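Local coordinates for protein putative efflux transporter (Bacteroides eggerthii, PDB 4L8J) that probably serves as the periplasmic membrane-fusion (adaptor) subunit of an efflux pump of the HlyD secretion family, at residues A[37-42]-A[154-159]; A[60-65]-A[131-136]. All blocks are in the same frame, centred on the assembly; numbering follows the deposited sequence.

Contact 1: A[37-42]-A[154-159]; sequences LAFRVS and EGIVRL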
ATOM      1  N   LEU A  37     -41.844  -6.879  47.063  1.00 52.55           N
ATOM      2  CA  LEU A  37     -43.177  -6.293  46.950  1.00 50.57           C
ATOM      3  C   LEU A  37     -43.905  -6.471  48.236  1.00 50.81           C
ATOM      4  O   LEU A  37     -43.845  -7.538  48.838  1.00 49.58           O
ATOM      5  CB  LEU A  37     -43.987  -6.905  45.801  1.00 50.89           C
ATOM      6  CG  LEU A  37     -43.633  -6.483  44.385  1.00 54.81           C
ATOM      7  CD1 LEU A  37     -44.692  -6.972  43.419  1.00 54.76           C
ATOM      8  CD2 LEU A  37     -43.502  -4.964  44.273  1.00 57.89           C
ATOM      9  N   ALA A  38     -44.575  -5.422  48.687  1.00 46.24           N
ATOM     10  CA  ALA A  38     -45.307  -5.507  49.937  1.00 46.85           C
ATOM     11  C   ALA A  38     -46.552  -4.657  49.895  1.00 47.52           C
ATOM     12  O   ALA A  38     -46.603  -3.678  49.137  1.00 46.20           O
ATOM     13  CB  ALA A  38     -44.412  -5.057  51.079  1.00 48.02           C
ATOM     14  N   PHE A  39     -47.560  -5.037  50.698  1.00 42.41           N
ATOM     15  CA  PHE A  39     -48.794  -4.262  50.839  1.00 41.99           C
ATOM     16  C   PHE A  39     -48.490  -2.970  51.628  1.00 47.74           C
ATOM     17  O   PHE A  39     -47.541  -2.941  52.425  1.00 47.00           O
ATOM     18  CB  PHE A  39     -49.888  -5.086  51.561  1.00 43.17           C
ATOM     19  CG  PHE A  39     -50.568  -6.154  50.737  1.00 42.71           C
ATOM     20  CD1 PHE A  39     -51.706  -5.865  49.996  1.00 43.33           C
ATOM     21  CD2 PHE A  39     -50.097  -7.460  50.740  1.00 43.48           C
ATOM     22  CE1 PHE A  39     -52.353  -6.861  49.255  1.00 43.70           C
ATOM     23  CE2 PHE A  39     -50.747  -8.460  50.004  1.00 45.20           C
ATOM     24  CZ  PHE A  39     -51.864  -8.146  49.256  1.00 42.58           C
ATOM     25  N   ARG A  40     -49.269  -1.904  51.394  1.00 44.47           N
ATOM     26  CA  ARG A  40     -49.082  -0.657  52.136  1.00 44.48           C
ATOM     27  C   ARG A  40     -50.059  -0.638  53.335  1.00 51.22           C
ATOM     28  O   ARG A  40     -50.070   0.315  54.122  1.00 51.43           O
ATOM     29  CB  ARG A  40     -49.262   0.570  51.221  1.00 42.63           C
ATOM     30  CG  ARG A  40     -48.179   0.682  50.133  1.00 48.05           C
ATOM     31  CD  ARG A  40     -48.472   1.804  49.157  1.00 67.42           C
ATOM     32  NE  ARG A  40     -47.605   1.726  47.977  1.00 95.25           N
ATOM     33  CZ  ARG A  40     -47.855   2.325  46.814  1.00116.81           C
ATOM     34  NH1 ARG A  40     -48.957   3.049  46.653  1.00107.96           N
ATOM     35  NH2 ARG A  40     -47.009   2.192  45.799  1.00101.85           N
ATOM     36  N   VAL A  41     -50.882  -1.700  53.449  1.00 47.83           N
ATOM     37  CA  VAL A  41     -51.891  -1.916  54.497  1.00 48.02           C
ATOM     38  C   VAL A  41     -51.665  -3.286  55.112  1.00 53.78           C
ATOM     39  O   VAL A  41     -50.988  -4.111  54.512  1.00 52.73           O
ATOM     40  CB  VAL A  41     -53.360  -1.746  54.006  1.00 51.27           C
ATOM     41  CG1 VAL A  41     -53.691  -0.285  53.758  1.00 50.88           C
ATOM     42  CG2 VAL A  41     -53.664  -2.589  52.771  1.00 50.69           C
ATOM     43  N   SER A  42     -52.236  -3.531  56.293  1.00 52.74           N
ATOM     44  CA  SER A  42     -52.160  -4.814  56.988  1.00 54.10           C
ATOM     45  C   SER A  42     -53.458  -5.575  56.775  1.00 58.73           C
ATOM     46  O   SER A  42     -54.524  -4.962  56.647  1.00 59.30           O
ATOM     47  CB  SER A  42     -51.900  -4.604  58.479  1.00 58.88           C
ATOM     48  OG  SER A  42     -50.657  -3.956  58.704  1.00 68.43           O
ATOM     49  N   GLU A 154     -44.299  -6.004  54.838  1.00 60.70           N
ATOM     50  CA  GLU A 154     -43.955  -7.427  54.899  1.00 61.35           C
ATOM     51  C   GLU A 154     -43.875  -7.979  53.465  1.00 65.86           C
ATOM     52  O   GLU A 154     -44.838  -7.838  52.702  1.00 66.21           O
ATOM     53  CB  GLU A 154     -44.989  -8.192  55.740  1.00 63.63           C
ATOM     54  CG  GLU A 154     -44.582  -9.613  56.095  1.00 71.37           C
ATOM     55  CD  GLU A 154     -45.461 -10.315  57.115  1.00 92.91           C
ATOM     56  OE1 GLU A 154     -46.213  -9.624  57.841  1.00 86.81           O
ATOM     57  OE2 GLU A 154     -45.361 -11.560  57.218  1.00 87.01           O
ATOM     58  N   GLY A 155     -42.719  -8.543  53.108  1.00 60.48           N
ATOM     59  CA  GLY A 155     -42.468  -9.106  51.787  1.00 58.78           C
ATOM     60  C   GLY A 155     -43.513 -10.121  51.363  1.00 59.61           C
ATOM     61  O   GLY A 155     -43.830 -11.038  52.127  1.00 59.80           O
ATOM     62  N   ILE A 156     -44.096  -9.925  50.166  1.00 52.42           N
ATOM     63  CA  ILE A 156     -45.119 -10.837  49.647  1.00 50.89           C
ATOM     64  C   ILE A 156     -44.458 -11.713  48.562  1.00 52.62           C
ATOM     65  O   ILE A 156     -44.564 -12.935  48.608  1.00 52.89           O
ATOM     66  CB  ILE A 156     -46.370 -10.058  49.163  1.00 51.72           C
ATOM     67  CG1 ILE A 156     -46.987  -9.168  50.297  1.00 50.94           C
ATOM     68  CG2 ILE A 156     -47.409 -10.976  48.504  1.00 51.25           C
ATOM     69  CD1 ILE A 156     -47.534  -9.856  51.579  1.00 53.04           C
ATOM     70  N   VAL A 157     -43.777 -11.074  47.605  1.00 47.86           N
ATOM     71  CA  VAL A 157     -43.014 -11.712  46.544  1.00 47.01           C
ATOM     72  C   VAL A 157     -41.754 -10.884  46.255  1.00 53.52           C
ATOM     73  O   VAL A 157     -41.703  -9.691  46.572  1.00 51.77           O
ATOM     74  CB  VAL A 157     -43.800 -11.958  45.207  1.00 49.38           C
ATOM     75  CG1 VAL A 157     -44.989 -12.905  45.371  1.00 48.94           C
ATOM     76  CG2 VAL A 157     -44.177 -10.651  44.494  1.00 47.96           C
ATOM     77  N   ARG A 158     -40.777 -11.522  45.590  1.00 51.89           N
ATOM     78  CA  ARG A 158     -39.550 -10.922  45.069  1.00 50.87           C
ATOM     79  C   ARG A 158     -39.714 -10.949  43.572  1.00 50.88           C
ATOM     80  O   ARG A 158     -39.863 -12.023  43.004  1.00 51.02           O
ATOM     81  CB  ARG A 158     -38.291 -11.679  45.553  1.00 53.91           C
ATOM     82  CG  ARG A 158     -38.152 -11.644  47.075  1.00 73.01           C
ATOM     83  CD  ARG A 158     -37.079 -12.560  47.621  1.00 87.97           C
ATOM     84  NE  ARG A 158     -36.904 -12.333  49.057  1.00 97.87           N
ATOM     85  CZ  ARG A 158     -35.931 -12.861  49.791  1.00112.75           C
ATOM     86  NH1 ARG A 158     -35.022 -13.651  49.232  1.00 98.18           N
ATOM     87  NH2 ARG A 158     -35.855 -12.598  51.090  1.00 99.77           N
ATOM     88  N   LEU A 159     -39.836  -9.772  42.961  1.00 45.10           N
ATOM     89  CA  LEU A 159     -40.056  -9.573  41.538  1.00 44.08           C
ATOM     90  C   LEU A 159     -38.773  -9.017  40.870  1.00 50.77           C
ATOM     91  O   LEU A 159     -38.266  -7.973  41.301  1.00 50.06           O
ATOM     92  CB  LEU A 159     -41.237  -8.585  41.356  1.00 43.25           C
ATOM     93  CG  LEU A 159     -41.633  -8.202  39.913  1.00 46.62           C
ATOM     94  CD1 LEU A 159     -42.338  -9.340  39.205  1.00 46.81           C
ATOM     95  CD2 LEU A 159     -42.512  -6.967  39.886  1.00 46.35           C
TER
HETATM   96  O   HOH W   1     -47.224  -6.772  52.995  1.00 43.31           O

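Contact 2: A[60-65]-A[131-136]; sequences QLIAAI and LLAPFD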
ATOM      1  N   GLN A  60     -50.582  -5.998  36.821  1.00 41.32           N
ATOM      2  CA  GLN A  60     -51.158  -7.328  37.073  1.00 40.90           C
ATOM      3  C   GLN A  60     -51.262  -7.603  38.576  1.00 42.42           C
ATOM      4  O   GLN A  60     -50.378  -7.190  39.330  1.00 40.50           O
ATOM      5  CB  GLN A  60     -50.321  -8.405  36.396  1.00 41.89           C
ATOM      6  CG  GLN A  60     -50.939  -9.803  36.417  1.00 43.28           C
ATOM      7  CD  GLN A  60     -50.214 -10.768  35.531  1.00 45.17           C
ATOM      8  OE1 GLN A  60     -49.486 -10.391  34.607  1.00 42.86           O
ATOM      9  NE2 GLN A  60     -50.469 -12.041  35.738  1.00 36.53           N
ATOM     10  N   LEU A  61     -52.335  -8.304  39.002  1.00 38.80           N
ATOM     11  CA  LEU A  61     -52.544  -8.630  40.409  1.00 38.06           C
ATOM     12  C   LEU A  61     -51.491  -9.635  40.909  1.00 41.31           C
ATOM     13  O   LEU A  61     -51.233 -10.634  40.264  1.00 40.78           O
ATOM     14  CB  LEU A  61     -53.977  -9.184  40.640  1.00 38.80           C
ATOM     15  CG  LEU A  61     -54.404  -9.482  42.085  1.00 41.70           C
ATOM     16  CD1 LEU A  61     -54.468  -8.218  42.928  1.00 41.11           C
ATOM     17  CD2 LEU A  61     -55.747 -10.161  42.115  1.00 42.25           C
ATOM     18  N   ILE A  62     -50.865  -9.326  42.045  1.00 38.89           N
ATOM     19  CA  ILE A  62     -49.888 -10.205  42.710  1.00 38.25           C
ATOM     20  C   ILE A  62     -50.565 -10.889  43.876  1.00 41.81           C
ATOM     21  O   ILE A  62     -50.410 -12.093  44.073  1.00 42.17           O
ATOM     22  CB  ILE A  62     -48.646  -9.390  43.204  1.00 40.00           C
ATOM     23  CG1 ILE A  62     -47.880  -8.732  42.029  1.00 38.16           C
ATOM     24  CG2 ILE A  62     -47.727 -10.289  44.086  1.00 40.54           C
ATOM     25  CD1 ILE A  62     -47.198  -9.725  41.098  1.00 36.13           C
ATOM     26  N   ALA A  63     -51.299 -10.096  44.679  1.00 38.26           N
ATOM     27  CA  ALA A  63     -51.965 -10.595  45.877  1.00 40.13           C
ATOM     28  C   ALA A  63     -53.041  -9.633  46.312  1.00 44.50           C
ATOM     29  O   ALA A  63     -52.983  -8.460  45.963  1.00 44.24           O
ATOM     30  CB  ALA A  63     -50.954 -10.800  47.010  1.00 40.76           C
ATOM     31  N   ALA A  64     -54.034 -10.127  47.058  1.00 42.39           N
ATOM     32  CA  ALA A  64     -55.088  -9.267  47.603  1.00 42.29           C
ATOM     33  C   ALA A  64     -55.376  -9.655  49.028  1.00 47.43           C
ATOM     34  O   ALA A  64     -55.355 -10.842  49.352  1.00 46.12           O
ATOM     35  CB  ALA A  64     -56.363  -9.364  46.770  1.00 43.22           C
ATOM     36  N   ILE A  65     -55.632  -8.656  49.892  1.00 45.20           N
ATOM     37  CA  ILE A  65     -56.028  -8.905  51.291  1.00 44.72           C
ATOM     38  C   ILE A  65     -57.545  -8.754  51.369  1.00 49.10           C
ATOM     39  O   ILE A  65     -58.134  -8.111  50.489  1.00 48.33           O
ATOM     40  CB  ILE A  65     -55.287  -8.024  52.348  1.00 46.79           C
ATOM     41  CG1 ILE A  65     -55.547  -6.527  52.146  1.00 46.52           C
ATOM     42  CG2 ILE A  65     -53.786  -8.338  52.418  1.00 45.44           C
ATOM     43  CD1 ILE A  65     -55.644  -5.718  53.436  1.00 52.81           C
ATOM     44  N   LEU A 131     -52.427  -5.747  45.697  1.00 37.77           N
ATOM     45  CA  LEU A 131     -51.010  -5.476  45.439  1.00 37.04           C
ATOM     46  C   LEU A 131     -50.731  -5.785  43.960  1.00 40.92           C
ATOM     47  O   LEU A 131     -51.019  -6.883  43.507  1.00 40.65           O
ATOM     48  CB  LEU A 131     -50.141  -6.311  46.391  1.00 37.26           C
ATOM     49  CG  LEU A 131     -48.618  -6.283  46.211  1.00 40.97           C
ATOM     50  CD1 LEU A 131     -48.056  -4.872  46.431  1.00 40.42           C
ATOM     51  CD2 LEU A 131     -47.966  -7.294  47.164  1.00 42.10           C
ATOM     52  N   LEU A 132     -50.262  -4.801  43.198  1.00 38.25           N
ATOM     53  CA  LEU A 132     -50.043  -4.954  41.754  1.00 38.41           C
ATOM     54  C   LEU A 132     -48.563  -4.934  41.387  1.00 42.26           C
ATOM     55  O   LEU A 132     -47.756  -4.401  42.152  1.00 41.59           O
ATOM     56  CB  LEU A 132     -50.779  -3.825  40.991  1.00 38.39           C
ATOM     57  CG  LEU A 132     -52.252  -3.551  41.379  1.00 44.10           C
ATOM     58  CD1 LEU A 132     -52.785  -2.359  40.625  1.00 44.38           C
ATOM     59  CD2 LEU A 132     -53.162  -4.765  41.133  1.00 44.43           C
ATOM     60  N   ALA A 133     -48.202  -5.515  40.226  1.00 39.06           N
ATOM     61  CA  ALA A 133     -46.821  -5.511  39.763  1.00 39.20           C
ATOM     62  C   ALA A 133     -46.433  -4.082  39.341  1.00 43.00           C
ATOM     63  O   ALA A 133     -47.144  -3.475  38.530  1.00 42.47           O
ATOM     64  CB  ALA A 133     -46.635  -6.493  38.610  1.00 40.29           C
ATOM     65  N   PRO A 134     -45.377  -3.488  39.942  1.00 41.10           N
ATOM     66  CA  PRO A 134     -45.023  -2.094  39.595  1.00 41.32           C
ATOM     67  C   PRO A 134     -44.339  -1.985  38.211  1.00 48.38           C
ATOM     68  O   PRO A 134     -44.241  -0.877  37.654  1.00 49.70           O
ATOM     69  CB  PRO A 134     -44.090  -1.682  40.739  1.00 42.39           C
ATOM     70  CG  PRO A 134     -43.408  -2.953  41.129  1.00 47.35           C
ATOM     71  CD  PRO A 134     -44.444  -4.051  40.943  1.00 43.46           C
ATOM     72  N   PHE A 135     -43.880  -3.127  37.658  1.00 43.17           N
ATOM     73  CA  PHE A 135     -43.251  -3.237  36.329  1.00 42.41           C
ATOM     74  C   PHE A 135     -43.366  -4.672  35.792  1.00 47.40           C
ATOM     75  O   PHE A 135     -43.626  -5.604  36.568  1.00 45.81           O
ATOM     76  CB  PHE A 135     -41.753  -2.804  36.366  1.00 42.24           C
ATOM     77  CG  PHE A 135     -40.947  -3.366  37.517  1.00 41.99           C
ATOM     78  CD1 PHE A 135     -40.540  -4.689  37.521  1.00 42.99           C
ATOM     79  CD2 PHE A 135     -40.643  -2.581  38.621  1.00 42.88           C
ATOM     80  CE1 PHE A 135     -39.847  -5.218  38.606  1.00 43.45           C
ATOM     81  CE2 PHE A 135     -39.933  -3.111  39.700  1.00 44.51           C
ATOM     82  CZ  PHE A 135     -39.539  -4.423  39.681  1.00 42.22           C
ATOM     83  N   ASP A 136     -43.127  -4.855  34.463  1.00 44.84           N
ATOM     84  CA  ASP A 136     -43.078  -6.175  33.821  1.00 45.14           C
ATOM     85  C   ASP A 136     -41.938  -6.950  34.449  1.00 47.58           C
ATOM     86  O   ASP A 136     -40.825  -6.424  34.541  1.00 48.62           O
ATOM     87  CB  ASP A 136     -42.856  -6.041  32.297  1.00 47.02           C
ATOM     88  CG  ASP A 136     -44.020  -5.517  31.481  1.00 58.53           C
ATOM     89  OD1 ASP A 136     -44.972  -4.972  32.079  1.00 59.76           O
ATOM     90  OD2 ASP A 136     -43.965  -5.621  30.236  1.00 67.50           O
TER

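Contact 1: A[37-42]-A[154-159]
L37 is held at both backbone polar atoms by strand 155-161, its N-H by V157 O and its O by I156 N. L37 N donates a hydrogen bond to V157 O at 2.9 Å, straight at the hydrogen (174°), while L37 O accepts from I156 N at 2.7 Å; in both bonds the donor lies nearly in line with C=O. Between the two segments no further direct hydrogen bond forms. A38 CB comes to 3.2 Å from E154 O, and F39 N is too far from that oxygen to bond it. A single water fills the interval, accepting from F39 N at 2.9 Å and donating to E154 O at 2.6 Å, so both main-chain groups are satisfied although the strands have begun to part. F39 also has a backbone hydrogen bond with G153, just outside the segment. The E154 carboxylate plays no part in the water bridge; its OE1 accepts from N151 N.

L37 and V157 run side by side, with L37 CD1 3.9 Å from V157 CG2, and L37 CD1 also meets the methyl end of L159. I156 crosses the F39 side chain at about a right angle, its CD1 reaching the ring edge in plane at F39 CD2 (3.6 Å). With chi1 of -76°, F39 sets its ring beside its own backbone N, where the edge also borders the bridging water. Cutting F39 back to an alanine would remove the ring, and is likely to leave I156 CG1 and CD1 without their aromatic partner and the water with one wall fewer.

Strand 155-161 lies between strand 34-38 and strand 137-142, whose I139 touches V157 and L159. From the facing sheet, L131 of strand 130-132 packs on F39 and I156, and I62 of strand 61-65 on V157.

Contact 2: A[60-65]-A[131-136]
L131 O points into the space between I62 and A63, and this two-to-one fit sets the shape of the backbone. I62 N binds the oxygen at 2.9 Å; A63 N adds a second, weak bond at 3.4 Å. The extra residue makes strand 61-65 bulge, and I62, with psi near -47° in place of an extended value, is where the chain kinks. Beyond the kink the pairing resumes as L131 N donates to A63 O at 2.8 Å; before it, A133 N donates to Q60 O, lying in the carbonyl plane, and L132 CA makes a CH contact to the same oxygen.

On one face L61 and L132 meet obliquely: L61 CD1 lies 4.1 Å from L132 CD2, and that same L132 methyl also settles over L61 CA. L61 CG stands anti to its N (chi1 -176°), a setting that carries CD1 back to the strand pair, 3.7 Å from L131 O. I62, at the kink, is a bump filling the hollow above the L132-A133 backbone: its CG1 lies 3.7 Å from A133 N, and its CD1 goes on to the small methyl of A133, 4.1 Å from A133 CB. The CG2 branch heads for L131 instead, loosely touching CD2. A63 and L131 share a face, and there F39 packs on both.

Two successive residues set against one on the partner strand define a classic beta bulge. Here it interrupts an edge of one sheet in the barrel-sandwich domain, probably lipoyl-like, of an HlyD-type membrane-fusion protein, just where strand 130-132 returns from the helical hairpin 68-95 and 102-127.

In the fold
Contacts 1 and 2 lie with their centres about 9 Å apart, one in each of two four-stranded antiparallel sheets that face each other in the barrel-sandwich domain. In sequence they are nested: 60-65 and 131-136 both fall within the loop that 37-42 and 154-159 close, and helices 68-95 and 102-127 fall within the loop that contact 2 closes. Packing joins the two directly, as where L131 CD1 meets A38 O at 3.3 Å and L159 CD2 meets F135 CE1 at 3.4 Å. The worked example is of an inserted hairpin: the facing sheets are probably the lipoyl-like domain of membrane-fusion adaptors, split in sequence by the helices between its halves.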